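Local coordinates for protein iron-containing superoxide dismutase B2 (Trypanosoma brucei, PDB 3ESF) that probably protects the parasite from superoxide radicals, converting superoxide to hydrogen peroxide and oxygen at a single bound iron ion, at residues Thr26-Lys31 against Trp163-Tyr168; Tyr79-Ser84 against Trp188-Asn193; Ala101-Gly104 against Lys108-Glu111; Trp127-Thr132 against Lys136-Gln141. The protein carries 1 engineered substitution. All coordinates share one frame; numbering follows the deposited sequence.

Interaction 1: residues Thr26-Lys31 against Trp163-Tyr168; sequences TFHYDK and WEHAYY. With FE (Fe (III) ion), chain E.
His28 and His165 meet at an iron(III) ion, each offering its NE2. The side chains approach at roughly a right angle, their ring planes inclined by 64°. His28 NE2 lies 3.1 Å from His165 NE2, a closeness explained by the shared metal, bound by His28 NE2 at 2.2 Å and by His165 NE2 at 2.1 Å. His28 arrives from helix 22-45 with its CG anti to the backbone N (chi1 -163°), which carries the ring out to the metal. Ala166 CA lies off-centre over one face of the His28 ring, 4.0 Å from its centroid, and Ala166 CB comes within 3.6 Å of His28 CE1. At the ring's edge, in its plane, His28 ND1 donates to a water that in turn donates to Ala166 O; the iron at NE2 and this water at ND1 together hold the ring's rotation. His165 ND1 is held by Glu164 of the second subunit. With His76, Asp161 and a water completing the site, metal coordination joins the alpha-hairpin and C-terminal domains, with second-shell support from the dimer partner.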
loop_
_atom_site.group_PDB
_atom_site.type_symbol
_atom_site.label_atom_id
_atom_site.label_comp_id
_atom_site.label_asym_id
_atom_site.label_seq_id
_atom_site.Cartn_x
_atom_site.Cartn_y
_atom_site.Cartn_z
ATOM N N THR A 26 -7.669 1.115 -16.903
ATOM C CA THR A 26 -7.520 -0.263 -17.446
ATOM C C THR A 26 -6.780 -1.169 -16.487
ATOM O O THR A 26 -7.296 -2.237 -16.145
ATOM C CB THR A 26 -6.799 -0.290 -18.801
ATOM O OG1 THR A 26 -7.596 0.406 -19.757
ATOM C CG2 THR A 26 -6.638 -1.705 -19.290
ATOM N N PHE A 27 -5.578 -0.774 -16.057
ATOM C CA PHE A 27 -4.848 -1.616 -15.088
ATOM C C PHE A 27 -5.651 -1.789 -13.808
ATOM O O PHE A 27 -5.737 -2.896 -13.272
ATOM C CB PHE A 27 -3.406 -1.124 -14.823
ATOM C CG PHE A 27 -2.419 -1.586 -15.862
ATOM C CD1 PHE A 27 -1.762 -2.804 -15.720
ATOM C CD2 PHE A 27 -2.194 -0.832 -17.011
ATOM C CE1 PHE A 27 -0.859 -3.250 -16.694
ATOM C CE2 PHE A 27 -1.300 -1.259 -17.980
ATOM C CZ PHE A 27 -0.637 -2.475 -17.830
ATOM N N HIS A 28 -6.259 -0.711 -13.327
ATOM C CA HIS A 28 -6.913 -0.752 -12.028
ATOM C C HIS A 28 -8.140 -1.701 -12.014
ATOM O O HIS A 28 -8.318 -2.527 -11.086
ATOM C CB HIS A 28 -7.290 0.676 -11.615
ATOM C CG HIS A 28 -7.595 0.814 -10.166
ATOM N ND1 HIS A 28 -8.014 1.995 -9.608
ATOM C CD2 HIS A 28 -7.563 -0.091 -9.159
ATOM C CE1 HIS A 28 -8.227 1.817 -8.318
ATOM N NE2 HIS A 28 -7.957 0.560 -8.022
ATOM N N TYR A 29 -8.957 -1.579 -13.062
ATOM C CA TYR A 29 -10.134 -2.421 -13.240
ATOM C C TYR A 29 -9.749 -3.822 -13.720
ATOM O O TYR A 29 -10.137 -4.793 -13.080
ATOM C CB TYR A 29 -11.171 -1.769 -14.191
ATOM C CG TYR A 29 -12.491 -2.519 -14.308
ATOM C CD1 TYR A 29 -13.590 -2.186 -13.488
ATOM C CD2 TYR A 29 -12.654 -3.544 -15.252
ATOM C CE1 TYR A 29 -14.800 -2.874 -13.590
ATOM C CE2 TYR A 29 -13.836 -4.244 -15.351
ATOM C CZ TYR A 29 -14.918 -3.906 -14.518
ATOM O OH TYR A 29 -16.114 -4.594 -14.646
ATOM N N ASP A 30 -8.988 -3.925 -14.819
ATOM C CA ASP A 30 -8.732 -5.238 -15.458
ATOM C C ASP A 30 -7.798 -6.134 -14.643
ATOM O O ASP A 30 -7.970 -7.344 -14.632
ATOM C CB ASP A 30 -8.173 -5.109 -16.878
ATOM C CG ASP A 30 -9.224 -4.726 -17.909
ATOM O OD1 ASP A 30 -10.436 -4.744 -17.596
ATOM O OD2 ASP A 30 -8.834 -4.403 -19.052
ATOM N N LYS A 31 -6.800 -5.528 -14.002
ATOM C CA LYS A 31 -5.813 -6.276 -13.222
ATOM C C LYS A 31 -6.194 -6.358 -11.741
ATOM O O LYS A 31 -6.466 -7.454 -11.255
ATOM C CB LYS A 31 -4.380 -5.762 -13.463
ATOM C CG LYS A 31 -3.975 -5.642 -14.976
ATOM C CD LYS A 31 -3.975 -7.020 -15.657
ATOM C CE LYS A 31 -3.041 -7.117 -16.888
ATOM N NZ LYS A 31 -3.111 -5.991 -17.887
ATOM N N TRP A 163 -4.844 3.346 -2.252
ATOM C CA TRP A 163 -3.781 2.404 -2.611
ATOM C C TRP A 163 -2.995 3.038 -3.764
ATOM O O TRP A 163 -3.599 3.649 -4.663
ATOM C CB TRP A 163 -4.368 1.084 -3.137
ATOM C CG TRP A 163 -4.946 0.148 -2.100
ATOM C CD1 TRP A 163 -5.956 0.413 -1.188
ATOM C CD2 TRP A 163 -4.581 -1.226 -1.908
ATOM N NE1 TRP A 163 -6.205 -0.724 -0.434
ATOM C CE2 TRP A 163 -5.377 -1.735 -0.853
ATOM C CE3 TRP A 163 -3.656 -2.075 -2.531
ATOM C CZ2 TRP A 163 -5.272 -3.075 -0.400
ATOM C CZ3 TRP A 163 -3.541 -3.390 -2.082
ATOM C CH2 TRP A 163 -4.366 -3.885 -1.036
ATOM N N GLU A 164 -1.682 2.835 -3.767
ATOM C CA GLU A 164 -0.807 3.424 -4.741
ATOM C C GLU A 164 -1.172 3.064 -6.180
ATOM O O GLU A 164 -0.976 3.887 -7.063
ATOM C CB GLU A 164 0.663 3.133 -4.440
ATOM C CG GLU A 164 1.147 3.992 -3.291
ATOM C CD GLU A 164 2.519 3.634 -2.745
ATOM O OE1 GLU A 164 2.940 2.478 -2.812
ATOM O OE2 GLU A 164 3.199 4.530 -2.227
ATOM N N HIS A 165 -1.686 1.839 -6.404
ATOM C CA HIS A 165 -2.090 1.423 -7.755
ATOM C C HIS A 165 -3.251 2.226 -8.351
ATOM O O HIS A 165 -3.431 2.225 -9.574
ATOM C CB HIS A 165 -2.386 -0.085 -7.830
ATOM C CG HIS A 165 -3.635 -0.507 -7.123
ATOM N ND1 HIS A 165 -3.638 -1.468 -6.136
ATOM C CD2 HIS A 165 -4.918 -0.106 -7.259
ATOM C CE1 HIS A 165 -4.875 -1.663 -5.715
ATOM N NE2 HIS A 165 -5.667 -0.824 -6.364
ATOM N N ALA A 166 -4.035 2.896 -7.496
ATOM C CA ALA A 166 -5.120 3.749 -7.949
ATOM C C ALA A 166 -4.605 4.955 -8.743
ATOM O O ALA A 166 -5.308 5.464 -9.630
ATOM C CB ALA A 166 -5.974 4.207 -6.797
ATOM N N TYR A 167 -3.387 5.401 -8.442
ATOM C CA TYR A 167 -2.932 6.684 -8.988
ATOM C C TYR A 167 -1.522 6.662 -9.549
ATOM O O TYR A 167 -1.102 7.645 -10.176
ATOM C CB TYR A 167 -3.093 7.798 -7.943
ATOM C CG TYR A 167 -2.350 7.570 -6.627
ATOM C CD1 TYR A 167 -0.992 7.913 -6.516
ATOM C CD2 TYR A 167 -2.988 7.017 -5.509
ATOM C CE1 TYR A 167 -0.272 7.708 -5.332
ATOM C CE2 TYR A 167 -2.273 6.822 -4.280
ATOM C CZ TYR A 167 -0.901 7.178 -4.239
ATOM O OH TYR A 167 -0.140 7.045 -3.111
ATOM N N TYR A 168 -0.808 5.541 -9.368
ATOM C CA TYR A 168 0.633 5.524 -9.691
ATOM C C TYR A 168 0.969 5.757 -11.172
ATOM O O TYR A 168 1.965 6.418 -11.488
ATOM C CB TYR A 168 1.380 4.295 -9.133
ATOM C CG TYR A 168 2.706 4.743 -8.553
ATOM C CD1 TYR A 168 2.776 5.274 -7.247
ATOM C CD2 TYR A 168 3.870 4.724 -9.330
ATOM C CE1 TYR A 168 3.981 5.740 -6.714
ATOM C CE2 TYR A 168 5.079 5.199 -8.818
ATOM C CZ TYR A 168 5.123 5.704 -7.510
ATOM O OH TYR A 168 6.304 6.203 -7.028
HETATM FE FE FE E . -7.663 -0.221 -6.005
HETATM O O HOH W 1 -7.883 4.733 -10.280
HETATM O O HOH W 2 -7.439 -0.680 -3.929
#

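Interaction 2: residues Tyr79-Ser84 against Trp188-Asn193; sequences YWESMS and WDHAEN
The last turn of helix 64-81 and the loop that follows it face the first turns of helix 188-196, the two backbones coming nearest at Ser82 and His190, whose CA atoms are 6.3 Å apart. His190 carries most of the contact. Its CG is anti to the backbone N (chi1 174°), sending the imidazole across the end of the neighbouring helix. Glu81 CB sits over one face of that ring, 3.7 Å from the centroid and 20° off the normal, in a CH-pi contact displaced toward the CD2 and NE2 side. The root of the His190 side chain is met by backbone: Glu81 O lies 3.2 Å from His190 CB. That carbonyl accepts from Asn187 ND2. The Glu81 chain bends at chi2 (-64°), and its carboxylate does not reach the imidazole, Glu81 OE1 remaining 5.2 Å from His190 NE2. Ser82 OG approaches the ring obliquely but is hydrogen-bonded to Phe78 O, while the Phe78 ring meets that of His190 edge-to-face. With no hydrogen bond between them, 79-84 and 188-193 meet by dispersion and CH-pi packing; hydrogen bonds of Glu81 and Ser82 to Asn187, just outside, add to the join of helix 64-81 with helix 188-196, and any pull of the Glu81 carboxylate on a protonated His190 would probably be modest.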
loop_
_atom_site.group_PDB
_atom_site.type_symbol
_atom_site.label_atom_id
_atom_site.label_comp_id
_atom_site.label_asym_id
_atom_site.label_seq_id
_atom_site.Cartn_x
_atom_site.Cartn_y
_atom_site.Cartn_z
ATOM N N TYR A 79 -16.128 2.766 -5.395
ATOM C CA TYR A 79 -15.169 3.744 -5.944
ATOM C C TYR A 79 -15.492 4.231 -7.374
ATOM O O TYR A 79 -15.490 5.428 -7.615
ATOM C CB TYR A 79 -13.776 3.110 -5.922
ATOM C CG TYR A 79 -12.655 3.927 -6.542
ATOM C CD1 TYR A 79 -12.379 5.231 -6.100
ATOM C CD2 TYR A 79 -11.854 3.378 -7.560
ATOM C CE1 TYR A 79 -11.317 5.961 -6.638
ATOM C CE2 TYR A 79 -10.822 4.089 -8.116
ATOM C CZ TYR A 79 -10.533 5.378 -7.649
ATOM O OH TYR A 79 -9.478 6.080 -8.201
ATOM N N TRP A 80 -15.707 3.311 -8.317
ATOM C CA TRP A 80 -16.044 3.693 -9.690
ATOM C C TRP A 80 -17.338 4.491 -9.731
ATOM O O TRP A 80 -17.427 5.465 -10.471
ATOM C CB TRP A 80 -16.147 2.498 -10.665
ATOM C CG TRP A 80 -14.939 1.627 -10.742
ATOM C CD1 TRP A 80 -14.898 0.274 -10.560
ATOM C CD2 TRP A 80 -13.586 2.036 -11.019
ATOM N NE1 TRP A 80 -13.611 -0.181 -10.682
ATOM C CE2 TRP A 80 -12.783 0.869 -10.964
ATOM C CE3 TRP A 80 -12.973 3.273 -11.300
ATOM C CZ2 TRP A 80 -11.401 0.891 -11.198
ATOM C CZ3 TRP A 80 -11.595 3.302 -11.526
ATOM C CH2 TRP A 80 -10.824 2.113 -11.473
ATOM N N GLU A 81 -18.338 4.083 -8.946
ATOM C CA GLU A 81 -19.596 4.819 -8.845
ATOM C C GLU A 81 -19.468 6.194 -8.177
ATOM O O GLU A 81 -20.278 7.084 -8.423
ATOM C CB GLU A 81 -20.665 3.977 -8.139
ATOM C CG GLU A 81 -21.209 2.831 -9.000
ATOM C CD GLU A 81 -21.950 3.309 -10.252
ATOM O OE1 GLU A 81 -22.161 4.531 -10.418
ATOM O OE2 GLU A 81 -22.342 2.447 -11.081
ATOM N N SER A 82 -18.429 6.358 -7.358
ATOM C CA SER A 82 -18.122 7.613 -6.657
ATOM C C SER A 82 -17.481 8.663 -7.578
ATOM O O SER A 82 -17.182 9.793 -7.145
ATOM C CB SER A 82 -17.198 7.339 -5.457
ATOM O OG SER A 82 -17.851 6.552 -4.457
ATOM N N MET A 83 -17.287 8.288 -8.847
ATOM C CA MET A 83 -16.690 9.173 -9.850
ATOM C C MET A 83 -17.519 9.202 -11.115
ATOM O O MET A 83 -18.279 8.257 -11.396
ATOM C CB MET A 83 -15.249 8.750 -10.148
ATOM C CG MET A 83 -14.367 8.602 -8.891
ATOM S SD MET A 83 -12.660 8.240 -9.318
ATOM C CE MET A 83 -12.805 6.619 -10.137
ATOM N N SER A 84 -17.405 10.302 -11.866
ATOM C CA SER A 84 -18.166 10.486 -13.092
ATOM C C SER A 84 -17.456 11.478 -13.998
ATOM O O SER A 84 -16.792 12.402 -13.508
ATOM C CB SER A 84 -19.584 10.970 -12.767
ATOM O OG SER A 84 -20.236 11.443 -13.921
ATOM N N TRP A 188 -21.701 13.389 -7.235
ATOM C CA TRP A 188 -22.727 13.793 -6.261
ATOM C C TRP A 188 -24.106 13.151 -6.502
ATOM O O TRP A 188 -24.917 13.056 -5.569
ATOM C CB TRP A 188 -22.841 15.327 -6.161
ATOM C CG TRP A 188 -21.552 15.986 -5.747
ATOM C CD1 TRP A 188 -20.808 16.852 -6.484
ATOM C CD2 TRP A 188 -20.830 15.794 -4.512
ATOM N NE1 TRP A 188 -19.681 17.224 -5.785
ATOM C CE2 TRP A 188 -19.682 16.598 -4.569
ATOM C CE3 TRP A 188 -21.051 15.024 -3.367
ATOM C CZ2 TRP A 188 -18.751 16.655 -3.521
ATOM C CZ3 TRP A 188 -20.134 15.098 -2.316
ATOM C CH2 TRP A 188 -18.999 15.893 -2.407
ATOM N N ASP A 189 -24.382 12.750 -7.747
ATOM C CA ASP A 189 -25.603 11.976 -8.084
ATOM C C ASP A 189 -25.642 10.656 -7.298
ATOM O O ASP A 189 -26.649 10.342 -6.662
ATOM C CB ASP A 189 -25.706 11.673 -9.597
ATOM C CG ASP A 189 -25.608 12.918 -10.484
ATOM O OD1 ASP A 189 -25.382 14.046 -9.954
ATOM O OD2 ASP A 189 -25.776 12.766 -11.733
ATOM N N HIS A 190 -24.543 9.908 -7.363
ATOM C CA HIS A 190 -24.358 8.654 -6.623
ATOM C C HIS A 190 -24.385 8.878 -5.112
ATOM O O HIS A 190 -25.047 8.140 -4.395
ATOM C CB HIS A 190 -23.045 7.979 -7.033
ATOM C CG HIS A 190 -22.710 6.768 -6.213
ATOM N ND1 HIS A 190 -21.764 6.778 -5.210
ATOM C CD2 HIS A 190 -23.217 5.513 -6.242
ATOM C CE1 HIS A 190 -21.698 5.576 -4.662
ATOM N NE2 HIS A 190 -22.572 4.792 -5.272
ATOM N N ALA A 191 -23.670 9.899 -4.652
ATOM C CA ALA A 191 -23.611 10.232 -3.234
ATOM C C ALA A 191 -25.006 10.573 -2.668
ATOM O O ALA A 191 -25.386 10.083 -1.601
ATOM C CB ALA A 191 -22.624 11.378 -3.005
ATOM N N GLU A 192 -25.755 11.404 -3.398
ATOM C CA GLU A 192 -27.129 11.774 -3.029
ATOM C C GLU A 192 -28.087 10.583 -2.928
ATOM O O GLU A 192 -28.862 10.490 -1.979
ATOM C CB GLU A 192 -27.700 12.754 -4.037
ATOM C CG GLU A 192 -28.914 13.481 -3.551
ATOM C CD GLU A 192 -29.377 14.482 -4.578
ATOM O OE1 GLU A 192 -29.704 14.048 -5.714
ATOM O OE2 GLU A 192 -29.387 15.692 -4.258
ATOM N N ASN A 193 -28.032 9.703 -3.924
ATOM C CA ASN A 193 -28.801 8.468 -3.912
ATOM C C ASN A 193 -28.423 7.523 -2.742
ATOM O O ASN A 193 -29.311 6.938 -2.114
ATOM C CB ASN A 193 -28.725 7.759 -5.274
ATOM C CG ASN A 193 -29.578 8.452 -6.376
ATOM O OD1 ASN A 193 -30.363 9.411 -6.142
ATOM N ND2 ASN A 193 -29.434 7.938 -7.598
#

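Interaction 3: residues Ala101-Gly104 against Lys108-Glu111; sequences ASFG and KFKE
Phe103 and Phe109 pack against each other across the tight turn between helix 93-103 and helix 106-119. The nearest approach is from a methylene: Phe109 CB sits over one face of the Phe103 ring, 3.9 Å from its centroid and displaced toward CG and CD2, with Phe103 CG to Phe109 CB at 3.6 Å. Two torsions contribute to this fit. Phe103 has CG anti to its own carbonyl carbon (chi1 -60°), presenting the flat of the ring to the next helix, whereas Phe109 swings CG to the far side of its backbone N (chi1 152°) and brings CD1 alongside the CE2-CZ rim of Phe103. The planes make 51°, an oblique pairing. On the outer side Lys108 CB rests 3.4 Å from Phe103 O; its chain then turns away within its own helix to a salt bridge with Glu111 OE1 whose hydrogen bond is weak. Gly104, with positive phi, lets the chain leave the first helix. Both phenylalanines also touch Leu128 and Val139 of the beta sheet. The two phenyl rings thus give the corner an apolar side toward the sheet, and the helix ends are joined by apolar and CH-pi contact, with no hydrogen bond between 101-104 and 108-111.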
loop_
_atom_site.group_PDB
_atom_site.type_symbol
_atom_site.label_atom_id
_atom_site.label_comp_id
_atom_site.label_asym_id
_atom_site.label_seq_id
_atom_site.Cartn_x
_atom_site.Cartn_y
_atom_site.Cartn_z
ATOM N N ALA A 101 -24.821 20.594 7.855
ATOM C CA ALA A 101 -25.294 20.250 9.205
ATOM C C ALA A 101 -24.376 19.279 9.968
ATOM O O ALA A 101 -24.503 19.151 11.182
ATOM C CB ALA A 101 -26.771 19.745 9.183
ATOM N N SER A 102 -23.464 18.609 9.255
ATOM C CA SER A 102 -22.476 17.704 9.847
ATOM C C SER A 102 -21.076 18.306 9.964
ATOM O O SER A 102 -20.360 17.993 10.912
ATOM C CB SER A 102 -22.375 16.389 9.054
ATOM O OG SER A 102 -23.454 15.550 9.356
ATOM N N PHE A 103 -20.693 19.151 9.007
ATOM C CA PHE A 103 -19.311 19.670 8.950
ATOM C C PHE A 103 -19.179 21.181 9.149
ATOM O O PHE A 103 -18.066 21.678 9.309
ATOM C CB PHE A 103 -18.642 19.283 7.641
ATOM C CG PHE A 103 -18.562 17.819 7.434
ATOM C CD1 PHE A 103 -17.548 17.068 8.054
ATOM C CD2 PHE A 103 -19.522 17.166 6.657
ATOM C CE1 PHE A 103 -17.503 15.701 7.893
ATOM C CE2 PHE A 103 -19.476 15.780 6.468
ATOM C CZ PHE A 103 -18.479 15.050 7.086
ATOM N N GLY A 104 -20.307 21.887 9.114
ATOM C CA GLY A 104 -20.333 23.355 9.236
ATOM C C GLY A 104 -20.355 24.006 7.867
ATOM O O GLY A 104 -20.976 25.039 7.697
ATOM N N LYS A 108 -15.226 22.872 4.815
ATOM C CA LYS A 108 -14.683 22.108 5.952
ATOM C C LYS A 108 -14.672 20.602 5.696
ATOM O O LYS A 108 -13.685 19.925 6.017
ATOM C CB LYS A 108 -15.374 22.400 7.284
ATOM C CG LYS A 108 -14.474 22.039 8.468
ATOM C CD LYS A 108 -13.347 23.091 8.526
ATOM C CE LYS A 108 -12.430 22.937 9.713
ATOM N NZ LYS A 108 -11.298 23.923 9.644
ATOM N N PHE A 109 -15.770 20.087 5.143
ATOM C CA PHE A 109 -15.825 18.666 4.734
ATOM C C PHE A 109 -14.705 18.348 3.735
ATOM O O PHE A 109 -14.001 17.318 3.857
ATOM C CB PHE A 109 -17.208 18.289 4.128
ATOM C CG PHE A 109 -17.132 17.160 3.133
ATOM C CD1 PHE A 109 -16.882 15.846 3.569
ATOM C CD2 PHE A 109 -17.245 17.415 1.759
ATOM C CE1 PHE A 109 -16.768 14.771 2.641
ATOM C CE2 PHE A 109 -17.113 16.372 0.827
ATOM C CZ PHE A 109 -16.879 15.045 1.265
ATOM N N LYS A 110 -14.571 19.208 2.723
ATOM C CA LYS A 110 -13.588 19.004 1.680
ATOM C C LYS A 110 -12.169 18.979 2.283
ATOM O O LYS A 110 -11.340 18.161 1.895
ATOM C CB LYS A 110 -13.730 20.050 0.557
ATOM C CG LYS A 110 -12.580 20.000 -0.461
ATOM C CD LYS A 110 -12.894 20.616 -1.811
ATOM C CE LYS A 110 -11.599 20.851 -2.551
ATOM N NZ LYS A 110 -11.785 21.561 -3.840
ATOM N N GLU A 111 -11.919 19.863 3.243
ATOM C CA GLU A 111 -10.645 19.907 3.978
ATOM C C GLU A 111 -10.371 18.607 4.741
ATOM O O GLU A 111 -9.300 17.998 4.600
ATOM C CB GLU A 111 -10.644 21.104 4.943
ATOM C CG GLU A 111 -9.333 21.307 5.714
ATOM C CD GLU A 111 -9.411 22.424 6.742
ATOM O OE1 GLU A 111 -10.156 23.413 6.542
ATOM O OE2 GLU A 111 -8.706 22.319 7.769
#

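Interaction 4: residues Trp127-Thr132 against Lys136-Gln141; sequences WLVQDT and KLKVFQ
Strands 124-131 and 137-143 form an antiparallel beta hairpin in the three-stranded sheet of the C-terminal domain. The strand segments run 4.7 Å apart at closest approach, with 138° between their directions, so the pair is strongly twisted. Trp127-Phe140 and Val129-Lys138 are hydrogen-bonded pairs, each joined by two backbone bonds; the straightest, Val129 N to Lys138 O at 3.0 Å, has an angle of 175° at the hydrogen. A fifth bond, Asp131 N to Lys136 O, ends the series next to the turn. One face of the hairpin bears Leu128, Gln130, Leu137 and Val139. There Leu128 CD1 meets Leu137 CG at 3.8 Å, while Leu137 CD1 reaches the other way to Gln130 CB at 3.6 Å, and helices 93-103 and 106-119 cover this face through Phe103, Phe109 and Ala116. The other face carries Trp127, Val129, Lys138 and Phe140. Lys138, extended beyond CG, lays its aliphatic chain beside Val129, CG against Val129 CG2 at 3.6 Å, and Phe140 CB, two residues further along on the same face, touches that same methyl. The Trp127 indole stands beside the Phe140 ring, and its NE1 is bonded to Thr142 OG1. At the indole's edge, in its plane, Phe140 O lies 3.3 Å from Trp127 CD1.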
loop_
_atom_site.group_PDB
_atom_site.type_symbol
_atom_site.label_atom_id
_atom_site.label_comp_id
_atom_site.label_asym_id
_atom_site.label_seq_id
_atom_site.Cartn_x
_atom_site.Cartn_y
_atom_site.Cartn_z
ATOM N N TRP A 127 -13.393 7.648 3.075
ATOM C CA TRP A 127 -14.828 7.558 2.885
ATOM C C TRP A 127 -15.556 8.792 3.406
ATOM O O TRP A 127 -15.126 9.433 4.365
ATOM C CB TRP A 127 -15.430 6.365 3.638
ATOM C CG TRP A 127 -14.887 5.011 3.293
ATOM C CD1 TRP A 127 -13.744 4.424 3.812
ATOM C CD2 TRP A 127 -15.455 4.048 2.399
ATOM N NE1 TRP A 127 -13.591 3.188 3.304
ATOM C CE2 TRP A 127 -14.601 2.919 2.421
ATOM C CE3 TRP A 127 -16.620 4.007 1.612
ATOM C CZ2 TRP A 127 -14.852 1.778 1.669
ATOM C CZ3 TRP A 127 -16.872 2.870 0.840
ATOM C CH2 TRP A 127 -15.994 1.765 0.873
ATOM N N LEU A 128 -16.686 9.082 2.770
ATOM C CA LEU A 128 -17.756 9.811 3.418
ATOM C C LEU A 128 -18.767 8.722 3.802
ATOM O O LEU A 128 -19.129 7.904 2.963
ATOM C CB LEU A 128 -18.365 10.868 2.460
ATOM C CG LEU A 128 -19.595 11.691 2.910
ATOM C CD1 LEU A 128 -19.364 12.410 4.247
ATOM C CD2 LEU A 128 -19.981 12.709 1.834
ATOM N N VAL A 129 -19.173 8.689 5.071
ATOM C CA VAL A 129 -20.183 7.748 5.539
ATOM C C VAL A 129 -21.236 8.467 6.355
ATOM O O VAL A 129 -21.012 9.572 6.859
ATOM C CB VAL A 129 -19.605 6.547 6.408
ATOM C CG1 VAL A 129 -18.538 5.759 5.674
ATOM C CG2 VAL A 129 -19.131 7.039 7.792
ATOM N N GLN A 130 -22.396 7.836 6.478
ATOM C CA GLN A 130 -23.424 8.328 7.377
ATOM C C GLN A 130 -23.595 7.338 8.520
ATOM O O GLN A 130 -23.706 6.128 8.297
ATOM C CB GLN A 130 -24.745 8.500 6.637
ATOM C CG GLN A 130 -25.843 9.173 7.506
ATOM C CD GLN A 130 -27.204 9.175 6.846
ATOM O OE1 GLN A 130 -27.487 8.342 5.982
ATOM N NE2 GLN A 130 -28.063 10.099 7.262
ATOM N N ASP A 131 -23.600 7.861 9.743
ATOM C CA ASP A 131 -24.131 7.140 10.900
ATOM C C ASP A 131 -25.681 6.994 10.803
ATOM O O ASP A 131 -26.430 7.974 10.817
ATOM C CB ASP A 131 -23.737 7.868 12.196
ATOM C CG ASP A 131 -24.089 7.073 13.447
ATOM O OD1 ASP A 131 -25.247 6.639 13.583
ATOM O OD2 ASP A 131 -23.205 6.882 14.305
ATOM N N THR A 132 -26.158 5.763 10.702
ATOM C CA THR A 132 -27.559 5.506 10.446
ATOM C C THR A 132 -28.447 5.682 11.696
ATOM O O THR A 132 -29.659 5.742 11.581
ATOM C CB THR A 132 -27.771 4.123 9.748
ATOM O OG1 THR A 132 -27.439 3.056 10.638
ATOM C CG2 THR A 132 -26.880 4.026 8.514
ATOM N N LYS A 136 -25.796 11.705 11.347
ATOM C CA LYS A 136 -24.610 12.533 11.050
ATOM C C LYS A 136 -23.722 11.924 9.982
ATOM O O LYS A 136 -23.520 10.707 9.945
ATOM C CB LYS A 136 -23.734 12.783 12.293
ATOM C CG LYS A 136 -24.271 13.753 13.317
ATOM C CD LYS A 136 -24.500 15.161 12.743
ATOM C CE LYS A 136 -25.036 16.094 13.807
ATOM N NZ LYS A 136 -26.116 16.934 13.257
ATOM N N LEU A 137 -23.193 12.781 9.119
ATOM C CA LEU A 137 -22.174 12.382 8.154
ATOM C C LEU A 137 -20.797 12.564 8.788
ATOM O O LEU A 137 -20.581 13.514 9.567
ATOM C CB LEU A 137 -22.254 13.288 6.925
ATOM C CG LEU A 137 -22.921 12.972 5.595
ATOM C CD1 LEU A 137 -23.909 11.804 5.630
ATOM C CD2 LEU A 137 -23.552 14.246 5.091
ATOM N N LYS A 138 -19.869 11.677 8.438
ATOM C CA LYS A 138 -18.494 11.802 8.900
ATOM C C LYS A 138 -17.498 11.345 7.831
ATOM O O LYS A 138 -17.831 10.549 6.964
ATOM C CB LYS A 138 -18.305 11.077 10.239
ATOM C CG LYS A 138 -18.417 9.576 10.233
ATOM C CD LYS A 138 -18.039 9.010 11.632
ATOM C CE LYS A 138 -18.171 7.486 11.678
ATOM N NZ LYS A 138 -17.517 6.837 12.865
ATOM N N VAL A 139 -16.282 11.874 7.895
ATOM C CA VAL A 139 -15.163 11.305 7.134
ATOM C C VAL A 139 -14.607 10.107 7.919
ATOM O O VAL A 139 -14.507 10.147 9.144
ATOM C CB VAL A 139 -14.066 12.338 6.888
ATOM C CG1 VAL A 139 -12.946 11.715 6.083
ATOM C CG2 VAL A 139 -14.636 13.593 6.171
ATOM N N PHE A 140 -14.279 9.033 7.202
ATOM C CA PHE A 140 -13.959 7.771 7.833
ATOM C C PHE A 140 -12.922 7.081 6.960
ATOM O O PHE A 140 -13.072 7.027 5.743
ATOM C CB PHE A 140 -15.241 6.941 7.943
ATOM C CG PHE A 140 -15.069 5.592 8.574
ATOM C CD1 PHE A 140 -14.969 5.451 9.949
ATOM C CD2 PHE A 140 -15.039 4.435 7.774
ATOM C CE1 PHE A 140 -14.826 4.200 10.521
ATOM C CE2 PHE A 140 -14.901 3.177 8.345
ATOM C CZ PHE A 140 -14.795 3.050 9.706
ATOM N N GLN A 141 -11.834 6.617 7.561
ATOM C CA GLN A 141 -10.820 5.899 6.783
ATOM C C GLN A 141 -10.899 4.385 7.042
ATOM O O GLN A 141 -11.219 3.939 8.138
ATOM C CB GLN A 141 -9.411 6.401 7.151
ATOM C CG GLN A 141 -9.194 7.851 6.822
ATOM C CD GLN A 141 -7.898 8.391 7.386
ATOM O OE1 GLN A 141 -6.807 7.880 7.108
ATOM N NE2 GLN A 141 -8.010 9.449 8.170
#

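Interaction 1 holds the iron, interaction 2 touches interaction 1, and interactions 3 and 4 lie on the other side of the chain's centre from interaction 1. Interaction 2 makes its touch through Trp80 and Tyr79: Trp80 CH2 lies 3.4 Å from His28 ND1 and Tyr79 CE2 lies 3.5 Å from His28 CE1. The Ser82 side chain is about 12 Å from the iron. Trp188 CH2 then meets Phe109 CE2 at 3.8 Å, linking interaction 2 to interaction 3. Interactions 3 and 4, with centres about 11 Å apart, share a seam where Ser102 OG probably hydrogen-bonds to Leu137 N at 2.8 Å. The hairpin approaches the active site through Trp127, whose side chain is about 11 Å from the iron.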